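Local coordinates for magnesium transporter MgtE (Enterococcus faecalis, PDB 2OUX), which probably transports magnesium ions across the cell membrane as a homodimer, this chain being its cytoplasmic part, with the N domain and the paired CBS domains, at residues T138-I150 with V237-T249. Residues are numbered along the deposited sequence; the frame is centred on the assembly and turned at random.
Sequences TAGAIMTTEFVSI and VTDYDDHLLGIVT. With MG (magnesium ion), chain D.
Segment 138-150, of the first CBS domain of the CBS pair, is clamped onto strand 244-249 of the second through a single antiparallel bridge between Thr-144 and Ile-247. Both backbone bonds of this hydrogen-bonded pair form: Thr-144 N donates to Ile-247 O at 2.8 Å, and Ile-247 N to Thr-144 O at 3.0 Å, the latter in the carbonyl plane. Before the bridge, selenomethionine Met-143 runs extended beyond CG across the adjoining strands, SE lying 3.6 Å from Val-237 CG1 and CE reaching Leu-245 CB at 3.8 Å. Its CB, at the other end, meets Val-248 CG2. Leu-245 and Gly-246 together face Val-237 in a classic beta bulge, and the selenium passes over this irregularity, close to Gly-246 N; Gly-246 CA packs against Thr-144 O at 3.3 Å. Beyond the bridge, Phe-147 turns back over the strand, with CG set between the backbone N and the carbonyl carbon (chi1 58°). Leu-244, arriving from the opposite direction, makes a CH-pi contact with one ring face, CG 4.0 Å from the centroid and 27° off the normal, while Leu-245 O lies at the ring edge. Tyr-177 and Val-179 of strand 175-179, in the first CBS domain, also touch Leu-244. Thr-144 OG1 donates to the syn lone pair of Glu-146 OE1 at 2.7 Å and also bonds Asp-99 N, linking the bridge residue to the N domain. On the Met-143 side of the bridge, water 1 donates to Ile-142 O and accepts from Thr-249 N. In the short helical turn 139-142, Ala-141 O binds a magnesium ion at 2.1 Å, alongside Asp-103 of the N domain and four waters.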
ATOM      1  N   THR A 138      -6.773   5.169  19.275  1.00 34.91           N
ATOM      2  CA  THR A 138      -5.328   5.169  19.484  1.00 34.02           C
ATOM      3  C   THR A 138      -4.751   4.098  18.555  1.00 35.26           C
ATOM      4  O   THR A 138      -5.469   3.207  18.101  1.00 34.09           O
ATOM      5  CB  THR A 138      -4.947   4.778  20.920  1.00 35.69           C
ATOM      6  OG1 THR A 138      -5.338   3.419  21.160  1.00 32.71           O
ATOM      7  CG2 THR A 138      -5.619   5.713  21.936  1.00 32.72           C
ATOM      8  N   ALA A 139      -3.450   4.172  18.296  1.00 34.19           N
ATOM      9  CA  ALA A 139      -2.791   3.206  17.430  1.00 31.42           C
ATOM     10  C   ALA A 139      -3.112   1.760  17.798  1.00 32.08           C
ATOM     11  O   ALA A 139      -3.315   0.923  16.918  1.00 32.51           O
ATOM     12  CB  ALA A 139      -1.299   3.417  17.467  1.00 29.17           C
ATOM     13  N   GLY A 140      -3.139   1.459  19.093  1.00 30.08           N
ATOM     14  CA  GLY A 140      -3.423   0.099  19.511  1.00 30.60           C
ATOM     15  C   GLY A 140      -4.812  -0.342  19.093  1.00 29.80           C
ATOM     16  O   GLY A 140      -5.062  -1.519  18.862  1.00 31.47           O
ATOM     17  N   ALA A 141      -5.711   0.627  18.985  1.00 30.34           N
ATOM     18  CA  ALA A 141      -7.078   0.363  18.607  1.00 29.20           C
ATOM     19  C   ALA A 141      -7.250   0.167  17.109  1.00 29.09           C
ATOM     20  O   ALA A 141      -8.239  -0.400  16.698  1.00 29.05           O
ATOM     21  CB  ALA A 141      -7.977   1.490  19.091  1.00 29.04           C
ATOM     22  N   ILE A 142      -6.312   0.627  16.284  1.00 27.09           N
ATOM     23  CA  ILE A 142      -6.477   0.442  14.845  1.00 27.08           C
ATOM     24  C   ILE A 142      -5.384  -0.419  14.218  1.00 26.20           C
ATOM     25  O   ILE A 142      -5.370  -0.621  13.010  1.00 23.69           O
ATOM     26  CB  ILE A 142      -6.522   1.789  14.100  1.00 28.59           C
ATOM     27  CG1 ILE A 142      -5.249   2.579  14.375  1.00 27.31           C
ATOM     28  CG2 ILE A 142      -7.768   2.579  14.530  1.00 32.00           C
ATOM     29  CD1 ILE A 142      -5.086   3.780  13.470  1.00 28.24           C
HETATM   30  N   MSE A 143      -4.476  -0.932  15.041  1.00 25.17           N
HETATM   31  CA  MSE A 143      -3.397  -1.774  14.542  1.00 25.24           C
HETATM   32  C   MSE A 143      -3.835  -3.233  14.529  1.00 25.65           C
HETATM   33  O   MSE A 143      -4.903  -3.580  15.035  1.00 27.73           O
HETATM   34  CB  MSE A 143      -2.166  -1.654  15.432  1.00 26.07           C
HETATM   35  CG  MSE A 143      -2.327  -2.336  16.779  1.00 28.19           C
HETATM   36 SE   MSE A 143      -0.708  -2.286  17.835  1.00 37.32          SE
HETATM   37  CE  MSE A 143      -1.097  -3.745  19.052  1.00 31.13           C
ATOM     38  N   THR A 144      -3.006  -4.091  13.952  1.00 24.34           N
ATOM     39  CA  THR A 144      -3.316  -5.511  13.929  1.00 22.08           C
ATOM     40  C   THR A 144      -2.019  -6.281  14.133  1.00 22.78           C
ATOM     41  O   THR A 144      -0.928  -5.762  13.890  1.00 21.03           O
ATOM     42  CB  THR A 144      -4.034  -5.926  12.629  1.00 21.90           C
ATOM     43  OG1 THR A 144      -4.741  -7.146  12.868  1.00 18.94           O
ATOM     44  CG2 THR A 144      -3.043  -6.112  11.481  1.00 18.32           C
ATOM     45  N   THR A 145      -2.146  -7.522  14.577  1.00 21.29           N
ATOM     46  CA  THR A 145      -0.993  -8.342  14.920  1.00 22.06           C
ATOM     47  C   THR A 145      -0.324  -9.214  13.864  1.00 23.90           C
ATOM     48  O   THR A 145       0.775  -9.715  14.085  1.00 24.17           O
ATOM     49  CB  THR A 145      -1.371  -9.265  16.084  1.00 23.72           C
ATOM     50  OG1 THR A 145      -2.502 -10.063  15.698  1.00 23.35           O
ATOM     51  CG2 THR A 145      -1.740  -8.440  17.319  1.00 21.97           C
ATOM     52  N   GLU A 146      -0.965  -9.410  12.723  1.00 25.49           N
ATOM     53  CA  GLU A 146      -0.384 -10.287  11.722  1.00 26.14           C
ATOM     54  C   GLU A 146       0.667  -9.650  10.814  1.00 25.77           C
ATOM     55  O   GLU A 146       0.410  -9.389   9.645  1.00 27.33           O
ATOM     56  CB  GLU A 146      -1.510 -10.914  10.905  1.00 25.52           C
ATOM     57  CG  GLU A 146      -2.552 -11.633  11.780  1.00 25.54           C
ATOM     58  CD  GLU A 146      -3.559 -10.669  12.423  1.00 26.93           C
ATOM     59  OE1 GLU A 146      -3.534  -9.467  12.092  1.00 24.15           O
ATOM     60  OE2 GLU A 146      -4.391 -11.115  13.244  1.00 28.84           O
ATOM     61  N   PHE A 147       1.853  -9.418  11.370  1.00 26.20           N
ATOM     62  CA  PHE A 147       2.970  -8.815  10.640  1.00 28.00           C
ATOM     63  C   PHE A 147       4.127  -9.816  10.563  1.00 29.54           C
ATOM     64  O   PHE A 147       4.163 -10.801  11.305  1.00 29.72           O
ATOM     65  CB  PHE A 147       3.449  -7.541  11.350  1.00 26.16           C
ATOM     66  CG  PHE A 147       3.887  -7.767  12.783  1.00 28.19           C
ATOM     67  CD1 PHE A 147       5.093  -8.401  13.069  1.00 24.33           C
ATOM     68  CD2 PHE A 147       3.067  -7.387  13.847  1.00 25.47           C
ATOM     69  CE1 PHE A 147       5.474  -8.662  14.387  1.00 24.65           C
ATOM     70  CE2 PHE A 147       3.440  -7.642  15.169  1.00 26.56           C
ATOM     71  CZ  PHE A 147       4.649  -8.283  15.440  1.00 25.64           C
ATOM     72  N   VAL A 148       5.077  -9.550   9.675  1.00 28.91           N
ATOM     73  CA  VAL A 148       6.225 -10.432   9.523  1.00 29.45           C
ATOM     74  C   VAL A 148       7.466  -9.866  10.199  1.00 28.05           C
ATOM     75  O   VAL A 148       7.891  -8.753   9.903  1.00 28.22           O
ATOM     76  CB  VAL A 148       6.573 -10.663   8.033  1.00 28.83           C
ATOM     77  CG1 VAL A 148       7.737 -11.637   7.918  1.00 28.92           C
ATOM     78  CG2 VAL A 148       5.358 -11.176   7.290  1.00 30.57           C
ATOM     79  N   SER A 149       8.055 -10.638  11.099  1.00 27.09           N
ATOM     80  CA  SER A 149       9.267 -10.194  11.769  1.00 29.02           C
ATOM     81  C   SER A 149      10.340 -11.282  11.708  1.00 28.70           C
ATOM     82  O   SER A 149      10.036 -12.474  11.760  1.00 29.48           O
ATOM     83  CB  SER A 149       8.965  -9.827  13.225  1.00 30.77           C
ATOM     84  OG  SER A 149       8.230 -10.848  13.867  1.00 31.57           O
ATOM     85  N   ILE A 150      11.591 -10.863  11.578  1.00 27.80           N
ATOM     86  CA  ILE A 150      12.716 -11.789  11.514  1.00 28.78           C
ATOM     87  C   ILE A 150      13.872 -11.205  12.315  1.00 29.49           C
ATOM     88  O   ILE A 150      13.807 -10.058  12.763  1.00 27.65           O
ATOM     89  CB  ILE A 150      13.204 -11.984  10.065  1.00 26.99           C
ATOM     90  CG1 ILE A 150      13.606 -10.628   9.480  1.00 29.84           C
ATOM     91  CG2 ILE A 150      12.131 -12.652   9.241  1.00 23.43           C
ATOM     92  CD1 ILE A 150      14.364 -10.706   8.173  1.00 31.93           C
ATOM     93  N   VAL A 237       4.071  -0.559  15.231  1.00 30.20           N
ATOM     94  CA  VAL A 237       3.635   0.003  16.502  1.00 32.09           C
ATOM     95  C   VAL A 237       4.403  -0.647  17.649  1.00 32.47           C
ATOM     96  O   VAL A 237       4.578  -1.862  17.678  1.00 31.89           O
ATOM     97  CB  VAL A 237       2.120  -0.243  16.711  1.00 32.34           C
ATOM     98  CG1 VAL A 237       1.649   0.447  17.981  1.00 34.51           C
ATOM     99  CG2 VAL A 237       1.345   0.263  15.513  1.00 29.91           C
ATOM    100  N   THR A 238       4.854   0.163  18.599  1.00 34.68           N
ATOM    101  CA  THR A 238       5.617  -0.358  19.733  1.00 35.91           C
ATOM    102  C   THR A 238       5.182   0.280  21.045  1.00 37.58           C
ATOM    103  O   THR A 238       4.350   1.188  21.063  1.00 37.10           O
ATOM    104  CB  THR A 238       7.125  -0.058  19.574  1.00 36.46           C
ATOM    105  OG1 THR A 238       7.359   1.338  19.808  1.00 33.72           O
ATOM    106  CG2 THR A 238       7.596  -0.396  18.160  1.00 38.20           C
ATOM    107  N   ASP A 239       5.743  -0.215  22.145  1.00 38.78           N
ATOM    108  CA  ASP A 239       5.474   0.360  23.455  1.00 41.06           C
ATOM    109  C   ASP A 239       6.665   1.284  23.720  1.00 42.86           C
ATOM    110  O   ASP A 239       7.539   1.427  22.866  1.00 41.01           O
ATOM    111  CB  ASP A 239       5.399  -0.722  24.535  1.00 39.41           C
ATOM    112  CG  ASP A 239       6.606  -1.634  24.537  1.00 38.95           C
ATOM    113  OD1 ASP A 239       7.698  -1.199  24.112  1.00 40.85           O
ATOM    114  OD2 ASP A 239       6.463  -2.789  24.979  1.00 37.72           O
ATOM    115  N   TYR A 240       6.715   1.910  24.890  1.00 45.70           N
ATOM    116  CA  TYR A 240       7.829   2.804  25.183  1.00 47.90           C
ATOM    117  C   TYR A 240       9.169   2.077  25.161  1.00 47.07           C
ATOM    118  O   TYR A 240      10.211   2.700  24.992  1.00 46.81           O
ATOM    119  CB  TYR A 240       7.626   3.477  26.538  1.00 51.36           C
ATOM    120  CG  TYR A 240       6.470   4.450  26.560  1.00 55.07           C
ATOM    121  CD1 TYR A 240       6.450   5.557  25.712  1.00 56.85           C
ATOM    122  CD2 TYR A 240       5.394   4.260  27.426  1.00 57.33           C
ATOM    123  CE1 TYR A 240       5.382   6.457  25.727  1.00 58.74           C
ATOM    124  CE2 TYR A 240       4.321   5.152  27.452  1.00 59.13           C
ATOM    125  CZ  TYR A 240       4.320   6.246  26.598  1.00 59.94           C
ATOM    126  OH  TYR A 240       3.251   7.120  26.610  1.00 61.03           O
ATOM    127  N   ASP A 241       9.139   0.759  25.315  1.00 47.79           N
ATOM    128  CA  ASP A 241      10.361  -0.034  25.318  1.00 48.20           C
ATOM    129  C   ASP A 241      10.777  -0.498  23.926  1.00 48.50           C
ATOM    130  O   ASP A 241      11.766  -1.222  23.771  1.00 47.39           O
ATOM    131  CB  ASP A 241      10.196  -1.247  26.229  1.00 50.64           C
ATOM    132  CG  ASP A 241      10.085  -0.863  27.694  1.00 53.92           C
ATOM    133  OD1 ASP A 241      10.958  -0.109  28.176  1.00 53.82           O
ATOM    134  OD2 ASP A 241       9.133  -1.320  28.362  1.00 54.14           O
ATOM    135  N   ASP A 242      10.014  -0.085  22.919  1.00 47.61           N
ATOM    136  CA  ASP A 242      10.301  -0.451  21.538  1.00 47.42           C
ATOM    137  C   ASP A 242      10.036  -1.909  21.187  1.00 45.80           C
ATOM    138  O   ASP A 242      10.725  -2.484  20.346  1.00 47.07           O
ATOM    139  CB  ASP A 242      11.745  -0.098  21.185  1.00 48.55           C
ATOM    140  CG  ASP A 242      11.996   1.387  21.228  1.00 51.58           C
ATOM    141  OD1 ASP A 242      11.217   2.133  20.589  1.00 50.84           O
ATOM    142  OD2 ASP A 242      12.965   1.807  21.898  1.00 53.35           O
ATOM    143  N   HIS A 243       9.046  -2.507  21.838  1.00 43.35           N
ATOM    144  CA  HIS A 243       8.669  -3.882  21.545  1.00 41.31           C
ATOM    145  C   HIS A 243       7.658  -3.789  20.406  1.00 38.79           C
ATOM    146  O   HIS A 243       6.695  -3.021  20.494  1.00 38.58           O
ATOM    147  CB  HIS A 243       8.004  -4.530  22.761  1.00 42.93           C
ATOM    148  CG  HIS A 243       8.934  -4.786  23.902  1.00 44.18           C
ATOM    149  ND1 HIS A 243       9.929  -5.735  23.856  1.00 44.43           N
ATOM    150  CD2 HIS A 243       9.006  -4.230  25.140  1.00 44.54           C
ATOM    151  CE1 HIS A 243      10.575  -5.758  25.009  1.00 45.89           C
ATOM    152  NE2 HIS A 243      10.030  -4.852  25.804  1.00 45.09           N
ATOM    153  N   LEU A 244       7.877  -4.555  19.343  1.00 34.79           N
ATOM    154  CA  LEU A 244       6.973  -4.534  18.191  1.00 32.50           C
ATOM    155  C   LEU A 244       5.634  -5.178  18.545  1.00 29.87           C
ATOM    156  O   LEU A 244       5.555  -6.390  18.754  1.00 28.63           O
ATOM    157  CB  LEU A 244       7.621  -5.266  17.008  1.00 30.74           C
ATOM    158  CG  LEU A 244       6.806  -5.414  15.720  1.00 32.62           C
ATOM    159  CD1 LEU A 244       6.250  -4.070  15.268  1.00 29.78           C
ATOM    160  CD2 LEU A 244       7.699  -6.012  14.653  1.00 32.34           C
ATOM    161  N   LEU A 245       4.582  -4.367  18.602  1.00 29.47           N
ATOM    162  CA  LEU A 245       3.261  -4.869  18.961  1.00 29.58           C
ATOM    163  C   LEU A 245       2.351  -5.149  17.781  1.00 29.59           C
ATOM    164  O   LEU A 245       1.556  -6.089  17.812  1.00 28.96           O
ATOM    165  CB  LEU A 245       2.564  -3.892  19.916  1.00 31.25           C
ATOM    166  CG  LEU A 245       3.190  -3.794  21.314  1.00 33.95           C
ATOM    167  CD1 LEU A 245       2.419  -2.784  22.174  1.00 32.09           C
ATOM    168  CD2 LEU A 245       3.188  -5.169  21.967  1.00 30.71           C
ATOM    169  N   GLY A 246       2.449  -4.325  16.747  1.00 27.94           N
ATOM    170  CA  GLY A 246       1.605  -4.531  15.589  1.00 25.29           C
ATOM    171  C   GLY A 246       1.880  -3.534  14.482  1.00 25.45           C
ATOM    172  O   GLY A 246       2.885  -2.815  14.501  1.00 24.11           O
ATOM    173  N   ILE A 247       0.983  -3.499  13.506  1.00 23.63           N
ATOM    174  CA  ILE A 247       1.114  -2.587  12.387  1.00 22.65           C
ATOM    175  C   ILE A 247      -0.227  -1.970  12.068  1.00 19.93           C
ATOM    176  O   ILE A 247      -1.272  -2.570  12.312  1.00 19.28           O
ATOM    177  CB  ILE A 247       1.594  -3.307  11.109  1.00 24.31           C
ATOM    178  CG1 ILE A 247       0.698  -4.522  10.840  1.00 24.04           C
ATOM    179  CG2 ILE A 247       3.067  -3.692  11.239  1.00 20.84           C
ATOM    180  CD1 ILE A 247       0.905  -5.142   9.473  1.00 23.56           C
ATOM    181  N   VAL A 248      -0.178  -0.770  11.511  1.00 18.73           N
ATOM    182  CA  VAL A 248      -1.370  -0.050  11.099  1.00 18.25           C
ATOM    183  C   VAL A 248      -1.201   0.077   9.589  1.00 17.72           C
ATOM    184  O   VAL A 248      -0.196   0.601   9.119  1.00 17.28           O
ATOM    185  CB  VAL A 248      -1.427   1.343  11.758  1.00 15.39           C
ATOM    186  CG1 VAL A 248      -2.484   2.179  11.117  1.00 17.58           C
ATOM    187  CG2 VAL A 248      -1.712   1.199  13.234  1.00 15.24           C
ATOM    188  N   THR A 249      -2.189  -0.404   8.840  1.00 19.01           N
ATOM    189  CA  THR A 249      -2.139  -0.395   7.387  1.00 18.89           C
ATOM    190  C   THR A 249      -2.834   0.788   6.730  1.00 18.59           C
ATOM    191  O   THR A 249      -3.783   1.336   7.273  1.00 21.64           O
ATOM    192  CB  THR A 249      -2.725  -1.707   6.845  1.00 20.17           C
ATOM    193  OG1 THR A 249      -4.059  -1.880   7.343  1.00 22.02           O
ATOM    194  CG2 THR A 249      -1.879  -2.874   7.311  1.00 18.62           C
TER
HETATM  195 MG    MG D 402     -10.064  -1.403  16.288  1.00 32.96          MG
HETATM  196  O   HOH W   1      -4.570  -1.502  10.398  1.00 18.40           O
HETATM  197  O   HOH W   2     -10.507  -0.920  18.594  1.00 24.36           O
HETATM  198  O   HOH W   3     -11.138   0.434  16.287  1.00 31.97           O
HETATM  199  O   HOH W   4      -9.730  -1.099  14.078  1.00 21.72           O
HETATM  200  O   HOH W   5      -9.149  -3.284  16.441  1.00 23.34           O